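DUF724 domain-containing protein 6-like (Raphanus sativus, PDB 5ZWX) binds an H3K9me2 histone peptide through tandem Agenet domains and, like its Arabidopsis counterpart, probably links this heterochromatin mark to DNA methylation. Local coordinates at residues P79-V84 against G148-P153. Sequence-based numbering, arbitrary orientation.
Sequences PPAPAV and GAWRPP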
loop_
_atom_site.group_PDB
_atom_site.type_symbol
_atom_site.label_atom_id
_atom_site.label_comp_id
_atom_site.label_asym_id
_atom_site.label_seq_id
_atom_site.Cartn_x
_atom_site.Cartn_y
_atom_site.Cartn_z
ATOM N N PRO A 79 -5.851 0.765 7.128
ATOM C CA PRO A 79 -6.489 1.977 6.649
ATOM C C PRO A 79 -5.510 2.742 5.748
ATOM O O PRO A 79 -4.331 2.408 5.793
ATOM C CB PRO A 79 -6.808 2.768 7.953
ATOM C CG PRO A 79 -6.600 1.805 9.063
ATOM C CD PRO A 79 -5.552 0.839 8.570
ATOM N N PRO A 80 -5.991 3.731 4.989
ATOM C CA PRO A 80 -5.090 4.654 4.285
ATOM C C PRO A 80 -4.034 5.217 5.222
ATOM O O PRO A 80 -4.331 5.567 6.349
ATOM C CB PRO A 80 -6.020 5.771 3.815
ATOM C CG PRO A 80 -7.362 5.154 3.782
ATOM C CD PRO A 80 -7.389 4.192 4.907
ATOM N N ALA A 81 -2.799 5.289 4.751
ATOM C CA ALA A 81 -1.716 5.846 5.528
ATOM C C ALA A 81 -2.093 7.260 5.995
ATOM O O ALA A 81 -2.813 7.982 5.302
ATOM C CB ALA A 81 -0.419 5.869 4.680
ATOM N N PRO A 82 -1.611 7.654 7.172
ATOM C CA PRO A 82 -1.953 8.968 7.725
ATOM C C PRO A 82 -1.575 10.101 6.773
ATOM O O PRO A 82 -0.557 9.988 6.075
ATOM C CB PRO A 82 -1.130 9.018 9.013
ATOM C CG PRO A 82 -0.939 7.591 9.373
ATOM C CD PRO A 82 -0.739 6.889 8.077
ATOM N N ALA A 83 -2.396 11.154 6.735
ATOM C CA ALA A 83 -2.125 12.332 5.915
ATOM C C ALA A 83 -0.796 12.960 6.309
ATOM O O ALA A 83 -0.458 13.023 7.489
ATOM C CB ALA A 83 -3.252 13.353 6.051
ATOM N N VAL A 84 -0.046 13.433 5.319
ATOM C CA VAL A 84 1.289 13.939 5.578
ATOM C C VAL A 84 1.201 15.217 6.386
ATOM O O VAL A 84 0.641 16.221 5.945
ATOM C CB VAL A 84 2.070 14.181 4.281
ATOM C CG1 VAL A 84 3.389 14.881 4.577
ATOM C CG2 VAL A 84 2.316 12.861 3.566
ATOM N N GLY A 148 -3.977 -1.753 15.952
ATOM C CA GLY A 148 -5.003 -0.751 15.764
ATOM C C GLY A 148 -4.504 0.670 15.785
ATOM O O GLY A 148 -5.297 1.583 15.994
ATOM N N ALA A 149 -3.204 0.878 15.551
ATOM C CA ALA A 149 -2.666 2.245 15.553
ATOM C C ALA A 149 -1.427 2.315 14.688
ATOM O O ALA A 149 -0.838 1.289 14.404
ATOM C CB ALA A 149 -2.351 2.715 16.972
ATOM N N TRP A 150 -1.016 3.516 14.292
ATOM C CA TRP A 150 0.128 3.657 13.382
ATOM C C TRP A 150 1.451 3.755 14.150
ATOM O O TRP A 150 1.503 4.287 15.274
ATOM C CB TRP A 150 -0.057 4.890 12.484
ATOM C CG TRP A 150 -1.180 4.751 11.505
ATOM C CD1 TRP A 150 -2.441 5.241 11.624
ATOM C CD2 TRP A 150 -1.142 4.041 10.257
ATOM N NE1 TRP A 150 -3.195 4.901 10.523
ATOM C CE2 TRP A 150 -2.418 4.161 9.665
ATOM C CE3 TRP A 150 -0.149 3.328 9.581
ATOM C CZ2 TRP A 150 -2.732 3.585 8.432
ATOM C CZ3 TRP A 150 -0.458 2.757 8.342
ATOM C CH2 TRP A 150 -1.732 2.892 7.784
ATOM N N ARG A 151 2.508 3.226 13.545
ATOM C CA ARG A 151 3.874 3.368 14.039
ATOM C C ARG A 151 4.749 3.937 12.940
ATOM O O ARG A 151 4.918 3.287 11.909
ATOM C CB ARG A 151 4.449 2.033 14.491
ATOM C CG ARG A 151 3.649 1.351 15.568
ATOM C CD ARG A 151 4.348 0.094 16.032
ATOM N NE ARG A 151 3.703 -0.446 17.225
ATOM C CZ ARG A 151 4.038 -1.595 17.799
ATOM N NH1 ARG A 151 5.013 -2.334 17.282
ATOM N NH2 ARG A 151 3.393 -2.007 18.885
ATOM N N PRO A 152 5.313 5.137 13.159
ATOM C CA PRO A 152 5.111 5.999 14.336
ATOM C C PRO A 152 3.691 6.578 14.397
ATOM O O PRO A 152 3.048 6.687 13.356
ATOM C CB PRO A 152 6.145 7.117 14.141
ATOM C CG PRO A 152 7.126 6.590 13.154
ATOM C CD PRO A 152 6.365 5.655 12.266
ATOM N N PRO A 153 3.201 6.928 15.597
ATOM C CA PRO A 153 1.791 7.331 15.710
ATOM C C PRO A 153 1.435 8.698 15.115
ATOM O O PRO A 153 2.298 9.497 14.726
ATOM C CB PRO A 153 1.549 7.342 17.229
ATOM C CG PRO A 153 2.890 7.525 17.830
ATOM C CD PRO A 153 3.846 6.808 16.918
#
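Pro79 meets the outer rim of the Trp150 indole: Pro79 O lies at the edge of the ring, near the plane, 3.3 Å from Trp150 CZ2, while on the side-chain side Pro79 CD packs 3.9 Å from the same carbon. Pro80 contributes its carbonyl instead of its ring, placing Pro80 O 3.3 Å from Trp150 CZ2 in an oblique approach. At Ala81 the chain bends round the end of the six-membered ring, with Ala81 CA 3.7 Å from Trp150 CH2; the backbone N of Ala81 is meanwhile hydrogen-bonded to Glu21. Pro82 then covers one face of the indole. Pro82 CG stands 3.5 Å from the centroid of the Trp150 five-membered ring and 5° off the normal, a nearly perpendicular CH-pi contact, and Pro82 CD is 3.6 Å from Trp150 CE2. The indole reaches this position with Trp150 CG anti to its carbonyl carbon (chi1 -68°), on a strand whose Arg151 is joined to Glu144 by backbone hydrogen bonds, and its ring also meets Trp145 edge-to-face. With an alanine in its place, the Pro82 ring would probably lose the aromatic face it lies on, and a gap would open between loop and strand. With no hydrogen bond between the segments, the contact rests on proline-aromatic packing, joining the loop after strand 77-78 of the first SH3-like Agenet barrel to the C-terminal hairpin of strands 139-146 and 149-151, within a tandem Agenet cassette.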